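Local structure of beta-fructofuranosidase (Arthrobacter, 3WPU) at residues P452-D457 and E476-W481; V55-V60 and L391-P396; F178-A183 and R245-F250. The protein is a carbohydrate-active enzyme of the levansucrase/invertase family, whose members are built round a five-bladed beta-propeller. All blocks are in the same frame, centred on the assembly; numbering follows the deposited sequence.

Interaction 1: P452-D457 and E476-W481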
ATOM      1  N   PRO A 452       1.986  15.068   3.131  1.00 10.11           N
ATOM      2  CA  PRO A 452       1.026  15.669   2.225  1.00  9.78           C
ATOM      3  C   PRO A 452       0.752  14.686   1.089  1.00  9.45           C
ATOM      4  O   PRO A 452       1.652  13.984   0.629  1.00  9.80           O
ATOM      5  CB  PRO A 452       1.749  16.911   1.687  1.00  9.93           C
ATOM      6  CG  PRO A 452       2.862  17.183   2.677  1.00  9.75           C
ATOM      7  CD  PRO A 452       3.268  15.801   3.129  1.00 10.33           C
ATOM      8  N   THR A 453      -0.481  14.634   0.647  1.00  9.55           N
ATOM      9  CA  THR A 453      -0.828  13.817  -0.487  1.00  9.45           C
ATOM     10  C   THR A 453      -0.272  14.480  -1.741  1.00  9.78           C
ATOM     11  O   THR A 453      -0.308  15.712  -1.862  1.00  9.79           O
ATOM     12  CB  THR A 453      -2.328  13.701  -0.509  1.00  9.43           C
ATOM     13  OG1 THR A 453      -2.719  12.960   0.649  1.00  9.99           O
ATOM     14  CG2 THR A 453      -2.847  12.990  -1.781  1.00  9.31           C
ATOM     15  N   VAL A 454       0.224  13.666  -2.664  1.00  9.28           N
ATOM     16  CA  VAL A 454       0.848  14.186  -3.869  1.00  9.69           C
ATOM     17  C   VAL A 454       0.123  13.599  -5.053  1.00 10.29           C
ATOM     18  O   VAL A 454      -0.780  12.816  -4.872  1.00 11.02           O
ATOM     19  CB  VAL A 454       2.375  13.921  -3.931  1.00 10.18           C
ATOM     20  CG1 VAL A 454       3.078  14.651  -2.799  1.00 10.32           C
ATOM     21  CG2 VAL A 454       2.708  12.433  -3.915  1.00 10.47           C
ATOM     22  N   LYS A 455       0.490  14.046  -6.248  1.00 10.91           N
ATOM     23  CA  LYS A 455      -0.242  13.643  -7.449  1.00 11.49           C
ATOM     24  C   LYS A 455       0.732  13.123  -8.503  1.00 11.83           C
ATOM     25  O   LYS A 455       1.632  13.836  -8.950  1.00 12.14           O
ATOM     26  CB  LYS A 455      -1.065  14.825  -8.000  1.00 11.77           C
ATOM     27  CG  LYS A 455      -1.903  14.476  -9.221  1.00 12.79           C
ATOM     28  CD  LYS A 455      -2.860  15.615  -9.550  1.00 13.76           C
ATOM     29  CE  LYS A 455      -3.608  15.361 -10.849  1.00 15.06           C
ATOM     30  NZ  LYS A 455      -2.803  15.720 -12.060  1.00 15.63           N
ATOM     31  N   MET A 456       0.493  11.893  -8.953  1.00 12.35           N
ATOM     32  CA  MET A 456       1.326  11.250  -9.929  1.00 13.38           C
ATOM     33  C   MET A 456       0.460  11.011 -11.150  1.00 14.10           C
ATOM     34  O   MET A 456      -0.557  10.328 -11.060  1.00 15.24           O
ATOM     35  CB  MET A 456       1.844   9.923  -9.359  1.00 14.35           C
ATOM     36  CG  MET A 456       2.735   9.147 -10.307  1.00 15.01           C
ATOM     37  SD  MET A 456       3.320   7.607  -9.576  1.00 15.27           S
ATOM     38  CE  MET A 456       1.773   6.755  -9.248  1.00 15.12           C
ATOM     39  N   ASP A 457       0.856  11.591 -12.280  1.00 13.61           N
ATOM     40  CA  ASP A 457       0.135  11.365 -13.538  1.00 14.25           C
ATOM     41  C   ASP A 457       0.599  10.071 -14.172  1.00 13.81           C
ATOM     42  O   ASP A 457       1.792   9.857 -14.398  1.00 14.07           O
ATOM     43  CB  ASP A 457       0.306  12.549 -14.456  1.00 15.49           C
ATOM     44  CG  ASP A 457      -0.363  13.803 -13.895  1.00 17.00           C
ATOM     45  OD1 ASP A 457      -1.317  13.661 -13.086  1.00 18.67           O
ATOM     46  OD2 ASP A 457       0.059  14.910 -14.259  1.00 19.61           O
ATOM     47  N   GLU A 476       3.679  23.336  -5.015  1.00 15.10           N
ATOM     48  CA  GLU A 476       4.823  22.695  -5.691  1.00 15.38           C
ATOM     49  C   GLU A 476       4.762  21.173  -5.559  1.00 13.64           C
ATOM     50  O   GLU A 476       5.766  20.493  -5.309  1.00 14.38           O
ATOM     51  CB  GLU A 476       6.158  23.247  -5.165  1.00 16.91           C
ATOM     52  CG  GLU A 476       7.293  23.084  -6.172  1.00 19.12           C
ATOM     53  CD  GLU A 476       8.595  23.744  -5.739  1.00 20.95           C
ATOM     54  OE1 GLU A 476       9.567  23.646  -6.494  1.00 25.17           O
ATOM     55  OE2 GLU A 476       8.654  24.331  -4.656  1.00 24.30           O
ATOM     56  N   GLY A 477       3.560  20.635  -5.736  1.00 13.11           N
ATOM     57  CA  GLY A 477       3.344  19.206  -5.673  1.00 12.61           C
ATOM     58  C   GLY A 477       2.743  18.673  -4.381  1.00 12.22           C
ATOM     59  O   GLY A 477       2.196  17.565  -4.355  1.00 11.65           O
ATOM     60  N   LEU A 478       2.841  19.441  -3.304  1.00 12.04           N
ATOM     61  CA  LEU A 478       2.315  18.997  -2.003  1.00 12.44           C
ATOM     62  C   LEU A 478       0.867  19.415  -1.798  1.00 12.24           C
ATOM     63  O   LEU A 478       0.551  20.609  -1.770  1.00 12.22           O
ATOM     64  CB  LEU A 478       3.149  19.597  -0.872  1.00 12.81           C
ATOM     65  CG  LEU A 478       4.631  19.216  -0.829  1.00 14.06           C
ATOM     66  CD1 LEU A 478       5.289  20.019   0.279  1.00 14.99           C
ATOM     67  CD2 LEU A 478       4.820  17.746  -0.570  1.00 14.11           C
ATOM     68  N   GLY A 479      -0.022  18.435  -1.675  1.00 11.96           N
ATOM     69  CA  GLY A 479      -1.405  18.682  -1.317  1.00 12.08           C
ATOM     70  C   GLY A 479      -1.644  18.744   0.188  1.00 12.22           C
ATOM     71  O   GLY A 479      -0.789  19.197   0.974  1.00 12.70           O
ATOM     72  N   GLY A 480      -2.833  18.309   0.585  1.00 12.62           N
ATOM     73  CA  GLY A 480      -3.242  18.393   1.975  1.00 12.46           C
ATOM     74  C   GLY A 480      -2.530  17.363   2.838  1.00 12.06           C
ATOM     75  O   GLY A 480      -2.306  16.240   2.420  1.00 12.40           O
ATOM     76  N   TRP A 481      -2.139  17.755   4.048  1.00 12.46           N
ATOM     77  CA  TRP A 481      -1.662  16.783   5.012  1.00 12.32           C
ATOM     78  C   TRP A 481      -2.725  15.715   5.271  1.00 12.18           C
ATOM     79  O   TRP A 481      -3.868  16.023   5.597  1.00 11.33           O
ATOM     80  CB  TRP A 481      -1.304  17.489   6.309  1.00 12.89           C
ATOM     81  CG  TRP A 481      -0.205  18.476   6.150  1.00 13.00           C
ATOM     82  CD1 TRP A 481      -0.322  19.836   5.992  1.00 13.70           C
ATOM     83  CD2 TRP A 481       1.193  18.188   6.143  1.00 13.09           C
ATOM     84  NE1 TRP A 481       0.939  20.415   5.920  1.00 13.77           N
ATOM     85  CE2 TRP A 481       1.881  19.417   5.996  1.00 13.29           C
ATOM     86  CE3 TRP A 481       1.937  17.008   6.265  1.00 12.62           C
ATOM     87  CZ2 TRP A 481       3.263  19.491   5.933  1.00 13.16           C
ATOM     88  CZ3 TRP A 481       3.322  17.089   6.212  1.00 12.96           C
ATOM     89  CH2 TRP A 481       3.972  18.323   6.050  1.00 13.63           C
TER
HETATM   90  O   HOH W   1       2.466  16.092  -6.618  1.00 11.56           O
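Pro452 lies over one face of the Trp481 indole. Its CG sits 3.6 Å from the centroid of the six-membered ring of Trp481, 12° off the ring normal, which makes a CH-pi contact. The proline ring is also tight against the rim, with Pro452 CD 3.3 Å from Trp481 CZ3. The CB of Trp481 points away from 452-457, but CG stands beside the backbone N (chi1 -62°), and this swings the indole back alongside the proline. The Trp481 side chain also touches Phe64 and Pro65.

Leu478 continues the apolar patch. Its CD2 reaches Pro452 CG at 3.8 Å and lies beside Val454 CG1. The backbones form a single bridge between Pro452 and Trp481. Thr453 N donates to Gly480 O (3.0 Å). Gly480 O also receives a CA-H contact from Pro452. In return, Gly479 N donates to Thr453 O at 2.7 Å. Thr453 OG1 is bonded to Asp483 O, just past the second segment.

Further along, the chains part and water 1 fills in. It accepts from Lys455 N (2.9 Å) and lies 2.7 Å from Gly477 O, to which it probably donates. Lys455 NZ turns elsewhere, to salt bridges with Asp457 and Asp470.

Strand 454-458 runs between strands 430-434 and 467-469 in an antiparallel sheet. The loop after strand 467-469 returns to pair with Pro452 and Thr453, which lead into strand 454-458. A single bridge thus adds a loop to a sheet, in a family whose fold is a five-bladed beta-propeller. Val454 and Met456 pack on Leu393 and Ala392 of strand 391-394.

Interaction 2: V55-V60 and L391-P396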
ATOM      1  N   VAL A  55      10.109  11.510 -11.389  1.00 10.78           N
ATOM      2  CA  VAL A  55       9.842  10.291 -10.654  1.00 10.97           C
ATOM      3  C   VAL A  55      10.297  10.392  -9.194  1.00 10.86           C
ATOM      4  O   VAL A  55      10.492   9.377  -8.511  1.00 10.18           O
ATOM      5  CB  VAL A  55      10.487   9.063 -11.354  1.00 11.22           C
ATOM      6  CG1 VAL A  55       9.824   8.802 -12.700  1.00 11.39           C
ATOM      7  CG2 VAL A  55      11.997   9.186 -11.461  1.00 11.77           C
ATOM      8  N   THR A  56      10.455  11.630  -8.739  1.00 10.72           N
ATOM      9  CA  THR A  56      10.784  11.932  -7.352  1.00 10.75           C
ATOM     10  C   THR A  56       9.626  12.649  -6.643  1.00 10.26           C
ATOM     11  O   THR A  56       9.080  13.642  -7.143  1.00  9.91           O
ATOM     12  CB  THR A  56      12.054  12.798  -7.263  1.00 11.01           C
ATOM     13  OG1 THR A  56      13.165  12.094  -7.828  1.00 11.45           O
ATOM     14  CG2 THR A  56      12.374  13.174  -5.826  1.00 11.30           C
ATOM     15  N   MET A  57       9.253  12.152  -5.469  1.00 10.49           N
ATOM     16  CA  MET A  57       8.227  12.795  -4.645  1.00 10.24           C
ATOM     17  C   MET A  57       8.647  14.198  -4.242  1.00 10.70           C
ATOM     18  O   MET A  57       9.784  14.377  -3.842  1.00 10.35           O
ATOM     19  CB  MET A  57       7.998  11.976  -3.375  1.00 10.28           C
ATOM     20  CG  MET A  57       6.789  12.393  -2.564  1.00 10.18           C
ATOM     21  SD  MET A  57       6.597  11.340  -1.103  1.00 11.18           S
ATOM     22  CE  MET A  57       5.302  12.255  -0.233  1.00 11.80           C
ATOM     23  N   PRO A  58       7.735  15.180  -4.324  1.00 10.74           N
ATOM     24  CA  PRO A  58       8.008  16.509  -3.768  1.00 11.49           C
ATOM     25  C   PRO A  58       8.509  16.432  -2.360  1.00 11.62           C
ATOM     26  O   PRO A  58       8.072  15.583  -1.579  1.00 11.38           O
ATOM     27  CB  PRO A  58       6.657  17.219  -3.861  1.00 11.86           C
ATOM     28  CG  PRO A  58       5.939  16.533  -4.995  1.00 11.74           C
ATOM     29  CD  PRO A  58       6.438  15.117  -5.024  1.00 11.45           C
ATOM     30  N   THR A  59       9.453  17.322  -2.029  1.00 11.97           N
ATOM     31  CA  THR A  59      10.107  17.301  -0.746  1.00 12.90           C
ATOM     32  C   THR A  59       9.158  17.742   0.364  1.00 12.22           C
ATOM     33  O   THR A  59       8.512  18.801   0.271  1.00 12.99           O
ATOM     34  CB  THR A  59      11.357  18.196  -0.811  1.00 12.99           C
ATOM     35  OG1 THR A  59      12.308  17.655  -1.746  1.00 14.24           O
ATOM     36  CG2 THR A  59      12.043  18.322   0.543  1.00 13.61           C
ATOM     37  N   VAL A  60       9.045  16.912   1.402  1.00 11.80           N
ATOM     38  CA  VAL A  60       8.144  17.164   2.522  1.00 11.74           C
ATOM     39  C   VAL A  60       8.836  18.077   3.524  1.00 12.17           C
ATOM     40  O   VAL A  60       9.966  17.812   3.893  1.00 13.37           O
ATOM     41  CB  VAL A  60       7.756  15.856   3.210  1.00 11.66           C
ATOM     42  CG1 VAL A  60       6.865  16.087   4.406  1.00 12.07           C
ATOM     43  CG2 VAL A  60       6.988  14.994   2.200  1.00 11.63           C
ATOM     44  N   LEU A 391      10.736   2.465 -11.370  1.00 10.68           N
ATOM     45  CA  LEU A 391      10.507   3.558 -10.442  1.00 10.99           C
ATOM     46  C   LEU A 391       9.373   4.465 -10.898  1.00 10.56           C
ATOM     47  O   LEU A 391       9.426   4.987 -12.005  1.00 11.59           O
ATOM     48  CB  LEU A 391      11.754   4.401 -10.282  1.00 10.82           C
ATOM     49  CG  LEU A 391      11.724   5.552  -9.273  1.00 11.26           C
ATOM     50  CD1 LEU A 391      11.365   5.051  -7.893  1.00 11.21           C
ATOM     51  CD2 LEU A 391      13.061   6.246  -9.306  1.00 11.95           C
ATOM     52  N   ALA A 392       8.409   4.690 -10.007  1.00 10.04           N
ATOM     53  CA  ALA A 392       7.328   5.649 -10.217  1.00  9.96           C
ATOM     54  C   ALA A 392       7.430   6.863  -9.273  1.00  9.89           C
ATOM     55  O   ALA A 392       7.232   8.003  -9.700  1.00  9.97           O
ATOM     56  CB  ALA A 392       5.992   4.985 -10.069  1.00 10.23           C
ATOM     57  N   LEU A 393       7.729   6.638  -8.004  1.00 10.24           N
ATOM     58  CA  LEU A 393       7.744   7.755  -7.062  1.00 10.39           C
ATOM     59  C   LEU A 393       8.747   7.507  -5.937  1.00  9.91           C
ATOM     60  O   LEU A 393       8.406   6.913  -4.906  1.00 10.04           O
ATOM     61  CB  LEU A 393       6.343   8.006  -6.485  1.00 10.53           C
ATOM     62  CG  LEU A 393       6.144   9.299  -5.681  1.00 11.76           C
ATOM     63  CD1 LEU A 393       6.092  10.470  -6.626  1.00 11.80           C
ATOM     64  CD2 LEU A 393       4.864   9.254  -4.858  1.00 11.68           C
ATOM     65  N   GLY A 394       9.968   7.970  -6.146  1.00 10.16           N
ATOM     66  CA  GLY A 394      11.055   7.803  -5.202  1.00  9.93           C
ATOM     67  C   GLY A 394      11.215   8.980  -4.266  1.00 10.18           C
ATOM     68  O   GLY A 394      10.984  10.140  -4.638  1.00 10.23           O
ATOM     69  N   ASN A 395      11.568   8.688  -3.029  1.00 10.68           N
ATOM     70  CA  ASN A 395      11.963   9.782  -2.152  1.00 10.94           C
ATOM     71  C   ASN A 395      13.179  10.482  -2.760  1.00 12.08           C
ATOM     72  O   ASN A 395      13.962   9.876  -3.507  1.00 11.75           O
ATOM     73  CB  ASN A 395      12.259   9.275  -0.769  1.00 10.83           C
ATOM     74  CG  ASN A 395      11.016   8.803  -0.038  1.00 10.60           C
ATOM     75  OD1 ASN A 395       9.880   9.124  -0.409  1.00 11.47           O
ATOM     76  ND2 ASN A 395      11.222   8.039   1.016  1.00 10.02           N
ATOM     77  N   PRO A 396      13.362  11.780  -2.420  1.00 11.90           N
ATOM     78  CA  PRO A 396      14.550  12.437  -2.940  1.00 12.67           C
ATOM     79  C   PRO A 396      15.764  11.725  -2.360  1.00 11.79           C
ATOM     80  O   PRO A 396      15.795  11.465  -1.152  1.00 12.86           O
ATOM     81  CB  PRO A 396      14.442  13.871  -2.413  1.00 12.92           C
ATOM     82  CG  PRO A 396      13.244  13.940  -1.550  1.00 13.20           C
ATOM     83  CD  PRO A 396      12.428  12.702  -1.749  1.00 12.53           C
TER
HETATM   84  O   HOH W   2      13.751   9.427  -6.359  1.00 14.69           O
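Thr56 and Gly394 form a single beta bridge just after a classic beta bulge, in which Ala392 and Leu393 both face Val370. The two segments run parallel here. Gly394 N donates to Val55 O at 2.8 Å. Gly394 O then accepts from Met57 N at 2.8 Å. Gly394 O also takes a CA-H contact from Thr56.

This buried part is tightly packed. Val55 sends CG2 across to Leu391 CD2, 3.8 Å away. Leu393 CD1 presses on the backbone of Met57, 3.7 Å from Met57 CA. The Met57 side chain starts toward the other segment, but CG is anti to the backbone N (chi1 -169°) and the extended chain leads off along Asn395 to His423. The Asn395 amide is anchored beyond the contact, since ND2 donates to Ala420 O and His417 O. Leu393 also packs on Val454 and Val469, so the bulge sits against a second sheet.

The other end is looser. Thr59 is exposed and meets the segment 391-396 mainly through OG1, 3.8 Å from Pro396 CG. Nothing there is hydrogen-bonded across. The Pro396 ring leans instead on Thr56, whose CG2 is 3.7 Å from Pro396 CA.

The other branch of Thr56 is polar. Its OG1 bonds to Pro52 O and Asn49 ND2, and water 2 donates to both Thr56 OG1 (3.1 Å) and Asn395 O (2.9 Å).

Interaction 3: F178-A183 and R245-F250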
ATOM      1  N   PHE A 178      -9.723  -6.778   5.621  1.00  9.87           N
ATOM      2  CA  PHE A 178      -8.671  -7.742   5.285  1.00  9.60           C
ATOM      3  C   PHE A 178      -7.382  -7.239   5.904  1.00  9.09           C
ATOM      4  O   PHE A 178      -7.005  -6.118   5.673  1.00  9.31           O
ATOM      5  CB  PHE A 178      -8.529  -7.885   3.785  1.00 10.44           C
ATOM      6  CG  PHE A 178      -9.741  -8.495   3.134  1.00 10.30           C
ATOM      7  CD1 PHE A 178      -9.891  -9.866   3.045  1.00 10.81           C
ATOM      8  CD2 PHE A 178     -10.774  -7.676   2.704  1.00 10.65           C
ATOM      9  CE1 PHE A 178     -11.025 -10.433   2.470  1.00 10.76           C
ATOM     10  CE2 PHE A 178     -11.913  -8.234   2.130  1.00 10.70           C
ATOM     11  CZ  PHE A 178     -12.033  -9.613   2.028  1.00 10.95           C
ATOM     12  N   PHE A 179      -6.706  -8.070   6.665  1.00  8.91           N
ATOM     13  CA  PHE A 179      -5.484  -7.634   7.322  1.00  8.82           C
ATOM     14  C   PHE A 179      -4.500  -8.772   7.515  1.00  9.25           C
ATOM     15  O   PHE A 179      -4.756  -9.903   7.153  1.00  9.45           O
ATOM     16  CB  PHE A 179      -5.820  -6.920   8.638  1.00  9.13           C
ATOM     17  CG  PHE A 179      -6.341  -7.834   9.726  1.00  9.98           C
ATOM     18  CD1 PHE A 179      -5.542  -8.180  10.813  1.00 10.48           C
ATOM     19  CD2 PHE A 179      -7.636  -8.359   9.653  1.00 10.11           C
ATOM     20  CE1 PHE A 179      -6.024  -9.023  11.818  1.00 10.36           C
ATOM     21  CE2 PHE A 179      -8.114  -9.201  10.648  1.00 10.42           C
ATOM     22  CZ  PHE A 179      -7.303  -9.527  11.720  1.00 10.52           C
ATOM     23  N   THR A 180      -3.336  -8.438   8.044  1.00  8.78           N
ATOM     24  CA  THR A 180      -2.311  -9.412   8.319  1.00  9.67           C
ATOM     25  C   THR A 180      -2.273  -9.633   9.815  1.00  9.96           C
ATOM     26  O   THR A 180      -1.960  -8.717  10.587  1.00 10.15           O
ATOM     27  CB  THR A 180      -0.934  -8.983   7.797  1.00  9.84           C
ATOM     28  OG1 THR A 180      -1.026  -8.474   6.452  1.00  9.61           O
ATOM     29  CG2 THR A 180       0.068 -10.150   7.856  1.00 10.15           C
ATOM     30  N   ASP A 181      -2.571 -10.856  10.225  1.00 10.30           N
ATOM     31  CA  ASP A 181      -2.714 -11.201  11.628  1.00 10.19           C
ATOM     32  C   ASP A 181      -1.458 -11.979  11.991  1.00 10.03           C
ATOM     33  O   ASP A 181      -1.200 -13.012  11.395  1.00  9.91           O
ATOM     34  CB  ASP A 181      -3.991 -12.031  11.822  1.00 10.27           C
ATOM     35  CG  ASP A 181      -4.457 -12.086  13.293  1.00 10.60           C
ATOM     36  OD1 ASP A 181      -3.895 -11.363  14.165  1.00 10.16           O
ATOM     37  OD2 ASP A 181      -5.397 -12.849  13.605  1.00 10.18           O
ATOM     38  N   VAL A 182      -0.644 -11.458  12.916  1.00  9.49           N
ATOM     39  CA  VAL A 182       0.702 -11.987  13.106  1.00  9.73           C
ATOM     40  C   VAL A 182       0.978 -12.401  14.550  1.00  9.98           C
ATOM     41  O   VAL A 182       0.670 -11.668  15.514  1.00  9.45           O
ATOM     42  CB  VAL A 182       1.788 -10.973  12.672  1.00  9.49           C
ATOM     43  CG1 VAL A 182       3.151 -11.639  12.558  1.00  9.73           C
ATOM     44  CG2 VAL A 182       1.430 -10.337  11.339  1.00  9.43           C
ATOM     45  N   ALA A 183       1.572 -13.574  14.708  1.00 10.73           N
ATOM     46  CA  ALA A 183       2.004 -14.063  16.026  1.00 11.33           C
ATOM     47  C   ALA A 183       3.515 -14.272  16.026  1.00 11.44           C
ATOM     48  O   ALA A 183       4.083 -14.815  15.084  1.00 11.59           O
ATOM     49  CB  ALA A 183       1.297 -15.354  16.399  1.00 11.24           C
ATOM     50  N   ARG A 245       2.329 -10.824   3.691  1.00  9.29           N
ATOM     51  CA  ARG A 245       1.471  -9.786   4.265  1.00  9.23           C
ATOM     52  C   ARG A 245       0.829  -8.893   3.229  1.00  9.41           C
ATOM     53  O   ARG A 245       1.120  -9.011   2.031  1.00  9.36           O
ATOM     54  CB  ARG A 245       2.309  -8.909   5.248  1.00  9.30           C
ATOM     55  CG  ARG A 245       3.522  -8.231   4.648  1.00 10.27           C
ATOM     56  CD  ARG A 245       4.200  -7.375   5.725  1.00 10.64           C
ATOM     57  NE  ARG A 245       5.448  -6.796   5.269  1.00 11.31           N
ATOM     58  CZ  ARG A 245       6.631  -7.394   5.253  1.00 11.95           C
ATOM     59  NH1 ARG A 245       6.795  -8.627   5.715  1.00 12.03           N
ATOM     60  NH2 ARG A 245       7.690  -6.725   4.820  1.00 13.92           N
ATOM     61  N   ASP A 246      -0.057  -8.025   3.717  1.00  9.69           N
ATOM     62  CA  ASP A 246      -0.596  -6.851   3.018  1.00  9.71           C
ATOM     63  C   ASP A 246      -1.630  -7.210   1.913  1.00  9.33           C
ATOM     64  O   ASP A 246      -1.392  -6.885   0.750  1.00  9.26           O
ATOM     65  CB  ASP A 246       0.500  -6.021   2.358  1.00 10.77           C
ATOM     66  CG  ASP A 246       1.586  -5.534   3.334  1.00 13.22           C
ATOM     67  OD1 ASP A 246       1.363  -5.579   4.555  1.00 11.78           O
ATOM     68  OD2 ASP A 246       2.717  -5.194   2.841  1.00 19.29           O
ATOM     69  N   PRO A 247      -2.776  -7.787   2.298  1.00  9.03           N
ATOM     70  CA  PRO A 247      -3.811  -8.151   1.300  1.00  9.07           C
ATOM     71  C   PRO A 247      -4.560  -6.923   0.745  1.00  9.21           C
ATOM     72  O   PRO A 247      -5.057  -6.079   1.509  1.00  9.25           O
ATOM     73  CB  PRO A 247      -4.780  -9.010   2.114  1.00  9.15           C
ATOM     74  CG  PRO A 247      -4.645  -8.492   3.500  1.00  9.42           C
ATOM     75  CD  PRO A 247      -3.174  -8.256   3.643  1.00  9.24           C
ATOM     76  N   PHE A 248      -4.672  -6.862  -0.584  1.00  8.96           N
ATOM     77  CA  PHE A 248      -5.462  -5.864  -1.302  1.00  8.72           C
ATOM     78  C   PHE A 248      -6.405  -6.618  -2.254  1.00  9.22           C
ATOM     79  O   PHE A 248      -5.912  -7.324  -3.121  1.00  9.87           O
ATOM     80  CB  PHE A 248      -4.519  -4.953  -2.117  1.00  9.21           C
ATOM     81  CG  PHE A 248      -5.234  -3.999  -3.057  1.00  9.35           C
ATOM     82  CD1 PHE A 248      -5.627  -2.751  -2.624  1.00  9.44           C
ATOM     83  CD2 PHE A 248      -5.541  -4.371  -4.369  1.00  9.42           C
ATOM     84  CE1 PHE A 248      -6.295  -1.860  -3.457  1.00 10.00           C
ATOM     85  CE2 PHE A 248      -6.189  -3.478  -5.215  1.00  9.54           C
ATOM     86  CZ  PHE A 248      -6.592  -2.242  -4.767  1.00  9.63           C
ATOM     87  N   THR A 249      -7.715  -6.445  -2.083  1.00  9.15           N
ATOM     88  CA  THR A 249      -8.731  -7.167  -2.907  1.00  9.64           C
ATOM     89  C   THR A 249      -9.366  -6.264  -3.942  1.00  9.89           C
ATOM     90  O   THR A 249      -9.424  -5.038  -3.778  1.00 10.37           O
ATOM     91  CB  THR A 249      -9.847  -7.831  -2.054  1.00 10.08           C
ATOM     92  OG1 THR A 249     -10.832  -6.867  -1.635  1.00 10.57           O
ATOM     93  CG2 THR A 249      -9.279  -8.621  -0.879  1.00 11.00           C
ATOM     94  N   PHE A 250      -9.902  -6.865  -5.019  1.00  9.88           N
ATOM     95  CA  PHE A 250     -10.385  -6.079  -6.117  1.00  9.97           C
ATOM     96  C   PHE A 250     -11.118  -6.994  -7.086  1.00 10.76           C
ATOM     97  O   PHE A 250     -10.943  -8.205  -7.036  1.00 11.21           O
ATOM     98  CB  PHE A 250      -9.240  -5.417  -6.888  1.00 10.38           C
ATOM     99  CG  PHE A 250      -8.204  -6.381  -7.393  1.00 10.07           C
ATOM    100  CD1 PHE A 250      -8.239  -6.846  -8.708  1.00 10.02           C
ATOM    101  CD2 PHE A 250      -7.188  -6.865  -6.549  1.00 10.23           C
ATOM    102  CE1 PHE A 250      -7.282  -7.720  -9.174  1.00 10.56           C
ATOM    103  CE2 PHE A 250      -6.239  -7.739  -7.017  1.00 10.52           C
ATOM    104  CZ  PHE A 250      -6.284  -8.179  -8.328  1.00 10.11           C
TER
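Thr180 reaches from 178-183, on strand 174-184, to the start of strand 245-250. Its CB lies 4.1 Å from Arg245 CB. From there the side chain divides. The methyl CG2 packs on the same carbon, 3.7 Å from Arg245 CB. The hydroxyl OG1 stands beside the backbone N (chi1 -46°) and accepts the Asp246 N-H at 2.9 Å. This bond is straight, 179° at the hydrogen, and it is the one hydrogen bond between the two segments. OG1 also lies 3.5 Å from Pro247 CD. Its own hydrogen goes to Ser164 O on strand 159-169, so the hydroxyl links that strand to Asp246 and its rotation is fixed.

The rest of the contact is apolar. Pro247 points at the other strand and sets CG 3.9 Å from Phe178 CB. Further on, Thr249 CG2 sits over the centre of the Phe178 ring, 3.9 Å from the centroid and 5° off the normal, in a CH-pi contact. Thr249 OG1 turns aside and bonds to Arg168 NH1.

Asp246 is held by its carboxylate as well, with OD2 bonded to Arg339 N. OD1 bonds to a glycerol, probably from the crystallisation liquor, which may mark a pocket. Arg245 leads away to a salt bridge with Glu338.

The strands run nearly antiparallel but belong to different sheets, and they meet through side chains, consistent with adjacent blades of the beta-propeller expected for this family. Arg245, Asp246 and Pro247 match the Arg-Asp-Pro motif characteristic of this family.

Interactions 1 and 2 are neighbours, with centres about 11 Å apart. They touch directly: Leu478 CD1 lies 3.4 Å from Thr59 O, and Met456 SD lies 3.8 Å from Ala392 CB. Together they tie two loops to strands 454-458 and 391-394. Both use a single backbone bridge and two main-chain hydrogen bonds. Interaction 1 is partly buried and includes a proline-on-tryptophan CH-pi contact, whereas interaction 2 is mostly buried and aliphatic. Interaction 3 is separate, its centre about 26 to 27 Å from the other two. It is wholly buried and joins two strands of different sheets by side chains; its one hydrogen bond across runs from a backbone N-H to a threonine hydroxyl.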